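Local atomic coordinates of protein toll (Drosophila melanogaster, PDB entry 4LXR), a protein that serves as the cell-surface receptor for cleaved Spätzle, switching on Toll signalling in embryonic dorsal-ventral patterning and antifungal innate immunity. Residues Ile482-Leu490 / Met502-Pro513; Arg655-Glu665 / Leu677-Thr687. One frame throughout, in Å; residues are numbered along the deposited sequence.

Contact 1. Residues Ile482-Leu490 / Met502-Pro513. With NAG (2-acetamido-2-deoxy-beta-D-glucopyranose), chain F; NAG (2-acetamido-2-deoxy-beta-D-glucopyranose), chain B; NAG (2-acetamido-2-deoxy-beta-D-glucopyranose), chain M.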
loop_
_atom_site.group_PDB
_atom_site.type_symbol
_atom_site.label_atom_id
_atom_site.label_comp_id
_atom_site.label_asym_id
_atom_site.label_seq_id
_atom_site.Cartn_x
_atom_site.Cartn_y
_atom_site.Cartn_z
ATOM N N ILE A 482 1.098 -16.399 17.165
ATOM C CA ILE A 482 2.224 -17.320 17.255
ATOM C C ILE A 482 3.054 -16.924 18.479
ATOM O O ILE A 482 3.341 -15.748 18.675
ATOM C CB ILE A 482 3.056 -17.264 15.972
ATOM C CG1 ILE A 482 2.163 -17.594 14.763
ATOM C CG2 ILE A 482 4.282 -18.188 16.063
ATOM C CD1 ILE A 482 2.811 -17.312 13.416
ATOM N N SER A 483 3.403 -17.883 19.328
ATOM C CA SER A 483 4.092 -17.533 20.571
ATOM C C SER A 483 5.562 -17.972 20.636
ATOM O O SER A 483 6.299 -17.549 21.523
ATOM C CB SER A 483 3.313 -18.049 21.788
ATOM O OG SER A 483 3.206 -19.457 21.734
ATOM N N SER A 484 5.994 -18.810 19.701
ATOM C CA SER A 484 7.384 -19.252 19.686
ATOM C C SER A 484 7.768 -19.870 18.346
ATOM O O SER A 484 6.902 -20.345 17.606
ATOM C CB SER A 484 7.653 -20.249 20.818
ATOM O OG SER A 484 6.977 -21.468 20.575
ATOM N N LEU A 485 9.063 -19.851 18.034
ATOM C CA LEU A 485 9.548 -20.424 16.783
ATOM C C LEU A 485 10.676 -21.423 17.016
ATOM O O LEU A 485 11.499 -21.244 17.914
ATOM C CB LEU A 485 10.005 -19.323 15.812
ATOM C CG LEU A 485 8.943 -18.343 15.291
ATOM C CD1 LEU A 485 9.622 -17.192 14.566
ATOM C CD2 LEU A 485 7.944 -19.029 14.363
ATOM N N GLY A 486 10.688 -22.485 16.211
ATOM C CA GLY A 486 11.813 -23.407 16.123
ATOM C C GLY A 486 12.292 -23.349 14.681
ATOM O O GLY A 486 11.679 -22.675 13.861
ATOM N N TYR A 487 13.376 -24.034 14.349
ATOM C CA TYR A 487 13.868 -23.961 12.983
ATOM C C TYR A 487 12.883 -24.626 12.026
ATOM O O TYR A 487 12.812 -24.263 10.857
ATOM C CB TYR A 487 15.275 -24.564 12.851
ATOM C CG TYR A 487 15.321 -26.071 12.908
ATOM C CD1 TYR A 487 15.408 -26.737 14.128
ATOM C CD2 TYR A 487 15.287 -26.829 11.744
ATOM C CE1 TYR A 487 15.455 -28.118 14.187
ATOM C CE2 TYR A 487 15.332 -28.207 11.791
ATOM C CZ TYR A 487 15.417 -28.849 13.016
ATOM O OH TYR A 487 15.461 -30.222 13.062
ATOM N N GLU A 488 12.111 -25.584 12.537
ATOM C CA GLU A 488 11.087 -26.264 11.742
ATOM C C GLU A 488 9.975 -25.318 11.294
ATOM O O GLU A 488 9.312 -25.570 10.286
ATOM C CB GLU A 488 10.470 -27.426 12.524
ATOM C CG GLU A 488 11.451 -28.501 12.924
ATOM C CD GLU A 488 11.784 -28.466 14.412
ATOM O OE1 GLU A 488 11.643 -27.391 15.041
ATOM O OE2 GLU A 488 12.180 -29.521 14.952
ATOM N N ASP A 489 9.754 -24.245 12.051
ATOM C CA ASP A 489 8.702 -23.280 11.717
ATOM C C ASP A 489 9.113 -22.383 10.548
ATOM O O ASP A 489 8.264 -21.733 9.940
ATOM C CB ASP A 489 8.341 -22.417 12.928
ATOM C CG ASP A 489 7.753 -23.225 14.074
ATOM O OD1 ASP A 489 7.017 -24.202 13.815
ATOM O OD2 ASP A 489 8.028 -22.874 15.241
ATOM N N LEU A 490 10.413 -22.351 10.244
ATOM C CA LEU A 490 10.931 -21.525 9.154
ATOM C C LEU A 490 11.297 -22.340 7.921
ATOM O O LEU A 490 11.820 -21.792 6.954
ATOM C CB LEU A 490 12.168 -20.724 9.593
ATOM C CG LEU A 490 12.153 -19.892 10.881
ATOM C CD1 LEU A 490 13.568 -19.439 11.197
ATOM C CD2 LEU A 490 11.215 -18.696 10.800
ATOM N N MET A 502 5.870 -12.292 9.910
ATOM C CA MET A 502 5.478 -12.757 11.242
ATOM C C MET A 502 5.607 -11.655 12.275
ATOM O O MET A 502 5.823 -11.933 13.459
ATOM C CB MET A 502 6.297 -13.964 11.687
ATOM C CG MET A 502 6.170 -15.166 10.792
ATOM S SD MET A 502 6.984 -16.545 11.604
ATOM C CE MET A 502 7.240 -17.676 10.244
ATOM N N THR A 503 5.479 -10.410 11.824
ATOM C CA THR A 503 5.530 -9.266 12.724
ATOM C C THR A 503 4.289 -9.175 13.588
ATOM O O THR A 503 3.224 -9.659 13.210
ATOM C CB THR A 503 5.666 -7.946 11.968
ATOM O OG1 THR A 503 4.544 -7.776 11.095
ATOM C CG2 THR A 503 6.944 -7.927 11.157
ATOM N N HIS A 504 4.448 -8.560 14.756
ATOM C CA HIS A 504 3.339 -8.289 15.665
ATOM C C HIS A 504 2.587 -9.537 16.099
ATOM O O HIS A 504 1.377 -9.499 16.304
ATOM C CB HIS A 504 2.379 -7.259 15.064
ATOM C CG HIS A 504 2.981 -5.898 14.914
ATOM N ND1 HIS A 504 2.841 -4.915 15.869
ATOM C CD2 HIS A 504 3.743 -5.363 13.931
ATOM C CE1 HIS A 504 3.484 -3.830 15.477
ATOM N NE2 HIS A 504 4.043 -4.077 14.307
ATOM N N ASN A 505 3.310 -10.641 16.233
ATOM C CA ASN A 505 2.752 -11.823 16.861
ATOM C C ASN A 505 3.039 -11.814 18.365
ATOM O O ASN A 505 3.240 -10.744 18.950
ATOM C CB ASN A 505 3.252 -13.094 16.165
ATOM C CG ASN A 505 2.394 -13.463 14.954
ATOM O OD1 ASN A 505 1.599 -14.401 15.006
ATOM N ND2 ASN A 505 2.527 -12.698 13.876
ATOM N N LYS A 506 3.049 -12.989 18.986
ATOM C CA LYS A 506 3.295 -13.097 20.421
ATOM C C LYS A 506 4.586 -13.880 20.677
ATOM O O LYS A 506 4.715 -14.575 21.684
ATOM C CB LYS A 506 2.118 -13.790 21.110
ATOM C CG LYS A 506 0.760 -13.080 20.929
ATOM C CD LYS A 506 0.708 -11.779 21.721
ATOM C CE LYS A 506 -0.718 -11.257 21.882
ATOM N NZ LYS A 506 -1.076 -10.212 20.867
ATOM N N ILE A 507 5.528 -13.756 19.746
ATOM C CA ILE A 507 6.754 -14.556 19.738
ATOM C C ILE A 507 7.690 -14.162 20.875
ATOM O O ILE A 507 8.386 -13.160 20.789
ATOM C CB ILE A 507 7.474 -14.431 18.370
ATOM C CG1 ILE A 507 6.572 -14.995 17.257
ATOM C CG2 ILE A 507 8.821 -15.144 18.390
ATOM C CD1 ILE A 507 7.033 -14.666 15.839
ATOM N N ARG A 508 7.695 -14.959 21.938
ATOM C CA ARG A 508 8.521 -14.667 23.109
ATOM C C ARG A 508 9.838 -15.439 23.107
ATOM O O ARG A 508 10.869 -14.918 23.532
ATOM C CB ARG A 508 7.725 -14.888 24.401
ATOM C CG ARG A 508 6.659 -13.818 24.580
ATOM C CD ARG A 508 5.894 -13.919 25.885
ATOM N NE ARG A 508 4.989 -12.781 26.028
ATOM C CZ ARG A 508 3.786 -12.706 25.470
ATOM N NH1 ARG A 508 3.326 -13.708 24.729
ATOM N NH2 ARG A 508 3.039 -11.627 25.655
ATOM N N ARG A 509 9.807 -16.671 22.610
ATOM C CA ARG A 509 11.039 -17.424 22.409
ATOM C C ARG A 509 11.237 -17.806 20.948
ATOM O O ARG A 509 10.281 -18.067 20.215
ATOM C CB ARG A 509 11.085 -18.678 23.287
ATOM C CG ARG A 509 12.404 -19.458 23.197
ATOM C CD ARG A 509 12.412 -20.592 24.190
ATOM N NE ARG A 509 12.204 -20.070 25.537
ATOM C CZ ARG A 509 11.838 -20.808 26.575
ATOM N NH1 ARG A 509 11.629 -22.107 26.418
ATOM N NH2 ARG A 509 11.675 -20.247 27.761
ATOM N N ILE A 510 12.501 -17.803 20.546
ATOM C CA ILE A 510 12.963 -18.356 19.280
ATOM C C ILE A 510 14.128 -19.295 19.597
ATOM O O ILE A 510 15.228 -18.845 19.909
ATOM C CB ILE A 510 13.476 -17.273 18.330
ATOM C CG1 ILE A 510 12.348 -16.305 17.962
ATOM C CG2 ILE A 510 14.091 -17.914 17.095
ATOM C CD1 ILE A 510 12.764 -15.239 16.985
ATOM N N ALA A 511 13.881 -20.597 19.526
ATOM C CA ALA A 511 14.837 -21.579 20.003
ATOM C C ALA A 511 15.459 -22.370 18.860
ATOM O O ALA A 511 14.874 -23.335 18.368
ATOM C CB ALA A 511 14.170 -22.509 21.005
ATOM N N LEU A 512 16.645 -21.942 18.438
ATOM C CA LEU A 512 17.403 -22.635 17.404
ATOM C C LEU A 512 18.497 -23.468 18.055
ATOM O O LEU A 512 19.130 -23.028 19.014
ATOM C CB LEU A 512 18.010 -21.630 16.423
ATOM C CG LEU A 512 16.990 -20.696 15.774
ATOM C CD1 LEU A 512 17.657 -19.771 14.780
ATOM C CD2 LEU A 512 15.903 -21.511 15.110
ATOM N N PRO A 513 18.728 -24.681 17.535
ATOM C CA PRO A 513 19.659 -25.593 18.198
ATOM C C PRO A 513 21.117 -25.334 17.823
ATOM O O PRO A 513 21.420 -24.579 16.894
ATOM C CB PRO A 513 19.211 -26.968 17.698
ATOM C CG PRO A 513 18.480 -26.703 16.393
ATOM C CD PRO A 513 18.275 -25.213 16.240
HETATM C C1 NAG F . 5.180 -7.037 7.637
HETATM C C2 NAG F . 5.974 -6.147 6.666
HETATM C C3 NAG F . 6.430 -4.856 7.359
HETATM C C4 NAG F . 5.288 -4.194 8.123
HETATM C C5 NAG F . 4.599 -5.227 9.006
HETATM C C6 NAG F . 3.418 -4.678 9.772
HETATM C C7 NAG F . 7.374 -7.006 4.833
HETATM C C8 NAG F . 6.404 -6.352 3.897
HETATM N N2 NAG F . 7.118 -6.866 6.138
HETATM O O3 NAG F . 6.941 -3.966 6.373
HETATM O O4 NAG F . 5.787 -3.198 9.012
HETATM O O5 NAG F . 4.117 -6.300 8.192
HETATM O O6 NAG F . 2.382 -4.268 8.890
HETATM O O7 NAG F . 8.352 -7.626 4.429
HETATM C C1 NAG B . 6.059 -1.893 8.483
HETATM C C2 NAG B . 6.044 -0.931 9.665
HETATM C C3 NAG B . 6.391 0.482 9.206
HETATM C C4 NAG B . 7.693 0.500 8.410
HETATM C C5 NAG B . 7.674 -0.559 7.309
HETATM C C6 NAG B . 9.011 -0.718 6.622
HETATM C C7 NAG B . 4.493 -1.633 11.448
HETATM C C8 NAG B . 3.110 -1.484 12.005
HETATM N N2 NAG B . 4.750 -0.936 10.336
HETATM O O3 NAG B . 6.485 1.335 10.342
HETATM O O4 NAG B . 7.831 1.775 7.790
HETATM O O5 NAG B . 7.336 -1.843 7.854
HETATM O O6 NAG B . 9.135 -1.991 6.002
HETATM O O7 NAG B . 5.330 -2.364 11.973
HETATM C C1 NAG M . -4.606 -14.050 20.586
HETATM C C2 NAG M . -5.454 -12.912 21.195
HETATM C C3 NAG M . -6.935 -13.310 21.328
HETATM C C4 NAG M . -7.114 -14.703 21.931
HETATM C C5 NAG M . -6.094 -15.693 21.372
HETATM C C6 NAG M . -6.713 -16.988 20.901
HETATM C C7 NAG M . -4.579 -11.200 22.724
HETATM C C8 NAG M . -4.031 -10.918 24.092
HETATM N N2 NAG M . -4.916 -12.470 22.477
HETATM O O3 NAG M . -7.599 -13.209 20.072
HETATM O O4 NAG M . -7.017 -14.651 23.350
HETATM O O5 NAG M . -5.444 -15.116 20.238
HETATM O O6 NAG M . -5.724 -17.988 20.707
HETATM O O7 NAG M . -4.709 -10.317 21.880
HETATM O O HOH W 1 14.423 -25.397 16.964
#

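Contact 2. Residues Arg655-Glu665 / Leu677-Thr687. With NAG (2-acetamido-2-deoxy-beta-D-glucopyranose), chain K.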
loop_
_atom_site.group_PDB
_atom_site.type_symbol
_atom_site.label_atom_id
_atom_site.label_comp_id
_atom_site.label_asym_id
_atom_site.label_seq_id
_atom_site.Cartn_x
_atom_site.Cartn_y
_atom_site.Cartn_z
ATOM N N ARG A 655 37.062 -19.601 56.733
ATOM C CA ARG A 655 37.744 -20.773 56.212
ATOM C C ARG A 655 36.989 -21.274 54.977
ATOM O O ARG A 655 35.846 -20.891 54.757
ATOM C CB ARG A 655 37.802 -21.851 57.295
ATOM C CG ARG A 655 38.695 -23.041 56.989
ATOM C CD ARG A 655 38.671 -24.075 58.129
ATOM N NE ARG A 655 38.998 -23.491 59.431
ATOM C CZ ARG A 655 40.221 -23.117 59.808
ATOM N NH1 ARG A 655 41.251 -23.253 58.978
ATOM N NH2 ARG A 655 40.414 -22.595 61.015
ATOM N N LEU A 656 37.637 -22.096 54.159
ATOM C CA LEU A 656 36.972 -22.747 53.041
ATOM C C LEU A 656 36.585 -24.171 53.445
ATOM O O LEU A 656 37.211 -24.760 54.330
ATOM C CB LEU A 656 37.888 -22.773 51.821
ATOM C CG LEU A 656 38.234 -21.421 51.194
ATOM C CD1 LEU A 656 39.215 -21.591 50.038
ATOM C CD2 LEU A 656 36.973 -20.694 50.725
ATOM N N PRO A 657 35.542 -24.731 52.811
ATOM C CA PRO A 657 35.213 -26.130 53.103
ATOM C C PRO A 657 36.163 -27.034 52.326
ATOM O O PRO A 657 36.954 -26.521 51.528
ATOM C CB PRO A 657 33.783 -26.265 52.570
ATOM C CG PRO A 657 33.721 -25.297 51.444
ATOM C CD PRO A 657 34.601 -24.129 51.851
ATOM N N SER A 658 36.100 -28.346 52.548
ATOM C CA SER A 658 36.954 -29.265 51.795
ATOM C C SER A 658 36.473 -29.416 50.348
ATOM O O SER A 658 35.313 -29.138 50.033
ATOM C CB SER A 658 37.065 -30.627 52.487
ATOM O OG SER A 658 36.001 -31.476 52.133
ATOM N N ALA A 659 37.377 -29.849 49.473
ATOM C CA ALA A 659 37.090 -29.947 48.047
ATOM C C ALA A 659 36.087 -31.053 47.703
ATOM O O ALA A 659 35.619 -31.129 46.571
ATOM C CB ALA A 659 38.383 -30.138 47.264
ATOM N N ASN A 660 35.761 -31.907 48.670
ATOM C CA ASN A 660 34.820 -33.007 48.442
ATOM C C ASN A 660 33.361 -32.611 48.631
ATOM O O ASN A 660 32.455 -33.405 48.386
ATOM C CB ASN A 660 35.154 -34.194 49.343
ATOM C CG ASN A 660 36.215 -35.089 48.745
ATOM O OD1 ASN A 660 36.206 -35.357 47.542
ATOM N ND2 ASN A 660 37.142 -35.553 49.576
ATOM N N THR A 661 33.148 -31.375 49.062
ATOM C CA THR A 661 31.818 -30.879 49.383
ATOM C C THR A 661 30.919 -30.827 48.147
ATOM O O THR A 661 31.327 -30.320 47.114
ATOM C CB THR A 661 31.920 -29.489 50.041
ATOM O OG1 THR A 661 32.808 -29.570 51.165
ATOM C CG2 THR A 661 30.564 -28.996 50.508
ATOM N N PRO A 662 29.699 -31.385 48.247
ATOM C CA PRO A 662 28.743 -31.361 47.130
ATOM C C PRO A 662 28.503 -29.949 46.589
ATOM O O PRO A 662 28.344 -29.009 47.375
ATOM C CB PRO A 662 27.451 -31.946 47.743
ATOM C CG PRO A 662 27.716 -32.100 49.221
ATOM C CD PRO A 662 29.204 -32.190 49.376
ATOM N N GLY A 663 28.487 -29.815 45.262
ATOM C CA GLY A 663 28.389 -28.520 44.605
ATOM C C GLY A 663 29.733 -27.807 44.542
ATOM O O GLY A 663 30.297 -27.601 43.465
ATOM N N TYR A 664 30.250 -27.445 45.715
ATOM C CA TYR A 664 31.540 -26.787 45.865
ATOM C C TYR A 664 32.687 -27.572 45.210
ATOM O O TYR A 664 33.707 -26.990 44.837
ATOM C CB TYR A 664 31.820 -26.559 47.360
ATOM C CG TYR A 664 33.166 -25.924 47.681
ATOM C CD1 TYR A 664 33.318 -24.545 47.694
ATOM C CD2 TYR A 664 34.278 -26.706 47.987
ATOM C CE1 TYR A 664 34.528 -23.961 47.996
ATOM C CE2 TYR A 664 35.509 -26.126 48.287
ATOM C CZ TYR A 664 35.623 -24.754 48.289
ATOM O OH TYR A 664 36.835 -24.155 48.581
ATOM N N GLU A 665 32.520 -28.886 45.064
ATOM C CA GLU A 665 33.558 -29.736 44.467
ATOM C C GLU A 665 33.753 -29.508 42.967
ATOM O O GLU A 665 34.742 -29.963 42.394
ATOM C CB GLU A 665 33.244 -31.215 44.703
ATOM C CG GLU A 665 31.993 -31.716 43.991
ATOM C CD GLU A 665 31.762 -33.203 44.192
ATOM O OE1 GLU A 665 32.635 -33.866 44.792
ATOM O OE2 GLU A 665 30.706 -33.709 43.754
ATOM N N LEU A 677 40.217 -14.866 55.218
ATOM C CA LEU A 677 40.918 -16.146 55.143
ATOM C C LEU A 677 42.321 -16.053 55.725
ATOM O O LEU A 677 43.111 -15.200 55.313
ATOM C CB LEU A 677 41.004 -16.637 53.692
ATOM C CG LEU A 677 39.693 -17.058 53.010
ATOM C CD1 LEU A 677 39.892 -17.437 51.549
ATOM C CD2 LEU A 677 39.050 -18.199 53.786
ATOM N N THR A 678 42.640 -16.946 56.660
ATOM C CA THR A 678 43.964 -16.940 57.286
ATOM C C THR A 678 44.895 -18.058 56.796
ATOM O O THR A 678 46.100 -18.006 57.014
ATOM C CB THR A 678 43.870 -16.959 58.822
ATOM O OG1 THR A 678 43.065 -18.065 59.253
ATOM C CG2 THR A 678 43.261 -15.655 59.333
ATOM N N SER A 679 44.343 -19.059 56.122
ATOM C CA SER A 679 45.154 -20.156 55.606
ATOM C C SER A 679 44.430 -20.902 54.495
ATOM O O SER A 679 43.206 -20.947 54.461
ATOM C CB SER A 679 45.543 -21.124 56.727
ATOM O OG SER A 679 44.396 -21.547 57.444
ATOM N N ILE A 680 45.194 -21.469 53.569
ATOM C CA ILE A 680 44.621 -22.234 52.477
ATOM C C ILE A 680 45.232 -23.623 52.423
ATOM O O ILE A 680 46.437 -23.775 52.238
ATOM C CB ILE A 680 44.878 -21.580 51.111
ATOM C CG1 ILE A 680 44.365 -20.139 51.076
ATOM C CG2 ILE A 680 44.227 -22.409 50.011
ATOM C CD1 ILE A 680 42.843 -20.013 51.089
ATOM N N ASP A 681 44.398 -24.642 52.563
ATOM C CA ASP A 681 44.870 -26.000 52.374
ATOM C C ASP A 681 44.518 -26.447 50.970
ATOM O O ASP A 681 43.445 -26.117 50.458
ATOM C CB ASP A 681 44.244 -26.946 53.399
ATOM C CG ASP A 681 45.112 -28.161 53.666
ATOM O OD1 ASP A 681 45.135 -29.082 52.821
ATOM O OD2 ASP A 681 45.783 -28.189 54.720
ATOM N N VAL A 682 45.419 -27.200 50.351
ATOM C CA VAL A 682 45.179 -27.752 49.023
ATOM C C VAL A 682 43.928 -28.653 48.984
ATOM O O VAL A 682 43.283 -28.786 47.945
ATOM C CB VAL A 682 46.423 -28.525 48.519
ATOM C CG1 VAL A 682 46.687 -29.739 49.414
ATOM C CG2 VAL A 682 46.255 -28.942 47.061
ATOM N N ASP A 683 43.568 -29.260 50.114
ATOM C CA ASP A 683 42.371 -30.102 50.146
ATOM C C ASP A 683 41.088 -29.287 50.343
ATOM O O ASP A 683 40.000 -29.846 50.493
ATOM C CB ASP A 683 42.492 -31.257 51.155
ATOM C CG ASP A 683 42.701 -30.786 52.586
ATOM O OD1 ASP A 683 41.975 -29.880 53.050
ATOM O OD2 ASP A 683 43.598 -31.343 53.259
ATOM N N GLN A 684 41.238 -27.965 50.341
ATOM C CA GLN A 684 40.104 -27.052 50.317
ATOM C C GLN A 684 39.895 -26.512 48.905
ATOM O O GLN A 684 38.993 -25.713 48.675
ATOM C CB GLN A 684 40.327 -25.882 51.275
ATOM C CG GLN A 684 40.160 -26.221 52.749
ATOM C CD GLN A 684 40.736 -25.138 53.657
ATOM O OE1 GLN A 684 41.503 -24.281 53.215
ATOM N NE2 GLN A 684 40.368 -25.175 54.929
ATOM N N LEU A 685 40.734 -26.939 47.961
ATOM C CA LEU A 685 40.686 -26.386 46.608
ATOM C C LEU A 685 40.031 -27.328 45.617
ATOM O O LEU A 685 40.559 -28.397 45.348
ATOM C CB LEU A 685 42.088 -26.021 46.119
ATOM C CG LEU A 685 42.831 -24.974 46.949
ATOM C CD1 LEU A 685 44.252 -24.797 46.433
ATOM C CD2 LEU A 685 42.075 -23.654 46.937
ATOM N N PRO A 686 38.880 -26.920 45.058
ATOM C CA PRO A 686 38.171 -27.749 44.074
ATOM C C PRO A 686 39.067 -28.175 42.915
ATOM O O PRO A 686 39.953 -27.432 42.494
ATOM C CB PRO A 686 37.013 -26.854 43.608
ATOM C CG PRO A 686 37.251 -25.508 44.232
ATOM C CD PRO A 686 38.104 -25.729 45.434
ATOM N N THR A 687 38.831 -29.383 42.421
ATOM C CA THR A 687 39.750 -30.040 41.499
ATOM C C THR A 687 39.746 -29.452 40.081
ATOM O O THR A 687 40.770 -29.454 39.404
ATOM C CB THR A 687 39.507 -31.577 41.497
ATOM O OG1 THR A 687 40.709 -32.244 41.900
ATOM C CG2 THR A 687 39.057 -32.092 40.123
HETATM C C1 NAG K . 35.549 -31.748 36.707
HETATM C C2 NAG K . 34.424 -32.643 37.231
HETATM C C3 NAG K . 34.337 -33.913 36.393
HETATM C C4 NAG K . 34.162 -33.559 34.922
HETATM C C5 NAG K . 35.269 -32.608 34.466
HETATM C C6 NAG K . 35.058 -32.095 33.061
HETATM C C7 NAG K . 33.818 -32.507 39.609
HETATM C C8 NAG K . 34.162 -32.947 41.001
HETATM N N2 NAG K . 34.615 -32.968 38.638
HETATM O O3 NAG K . 33.249 -34.718 36.835
HETATM O O4 NAG K . 34.206 -34.749 34.141
HETATM O O5 NAG K . 35.322 -31.452 35.319
HETATM O O6 NAG K . 34.107 -31.039 33.034
HETATM O O7 NAG K . 32.864 -31.760 39.374
HETATM O O HOH W 2 40.607 -21.544 54.755
HETATM O O HOH W 3 36.908 -30.939 44.309
#

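Contact 1. Residues Ile482-Leu490 / Met502-Pro513
N505 turns its amide oxygen onto I482: OD1 takes the I482 N-H on a lone pair in the carbonyl plane (I482 N to N505 OD1 3.0 Å), and I482 CG1 packs against the same oxygen. This is the consensus asparagine of a leucine-rich repeat; its buried ND2 donates to T503 O in its own turn and to L477 O in the preceding repeat, so both ends of the amide are held. Further on, a short parallel pairing forms as L485 N donates to R509 O and A511 N to L485 O (2.9 Å). With CG beside the backbone N (chi1 -64°), L485 forks inward, CD1 meeting I507 CD1 at 3.8 Å and CD2 meeting M502 SD at 3.8 Å. M502 runs extended past CG and brings CE to L490 CD2. Y487, its CG between N and carbonyl carbon (chi1 74°), rests CB on L512 CD2 while its ring crosses P513 at about a right angle, CD1 to CG 3.8 Å. At the other end H504 NE2 donates to an N-glycan acetamide oxygen. L490 and M502 face V529 of strand 527-530, L490 also reaches strand 561-564, and I510 and L512 pack on F545 of helix 543-549.

Contact 2. Residues Arg655-Glu665 / Leu677-Thr687
L656 and Q684 pack CB to CB (4.0 Å) where the loops of two consecutive leucine-rich repeats, LRR 16 and LRR 17 of the Toll ectodomain, lie against each other. Two direct hydrogen bonds join them: A659 N donates to D683 O (2.8 Å), and Y664 OH to Q684 O (2.7 Å), met at the edge of the phenol ring and nearly in line with the carbonyl. Water adds two bridges: one accepts from L656 N and lies within reach of both S679 O and Q684 OE1; the other links T687 N with A659 O and E665 O. Apolar contacts are looser: L656 CD1 touches I680 CD1, L677 CD2 lies by R655 CA, and P686 CD sits by Y664 CE2. Extended beyond CG, the Q684 side chain lies across R655 and L656, with NE2 3.4 Å from R655 CG, while OE1 accepts D681 N in an almost straight bond (176°) from above the amide plane. With an alanine at Q684, the D681 N-H would probably lose this acceptor and a gap would open beside R655 CG and L656 CB. D681 OD1 in turn closes an Asx turn, accepting from D683 N on its anti lone pair. The Y664 ring, with CG anti to N (chi1 178°), carries P657 CG 3.5 Å above its centre.

Both contacts join consecutive leucine-rich repeats, but of two different blocks of the ectodomain: LRR 14 to LRR 15 near the C-terminal cap of the first, long one, and LRR 16 to LRR 17 in the short second one, beyond the intervening caps. Both mix buried and exposed residues. They are independent sites, with centres 45 Å apart. Contact 1 includes a short parallel strand pair, and its leucine, isoleucine and methionine side chains point into the repeat core; contact 2 has no regular strand across it and relies more on side-chain-to-backbone polarity and bridging waters. Glycans border each: in contact 1 a histidine hydrogen-bonds one sugar, whereas in contact 2 the sugar's methyl carbon merely lies near E665.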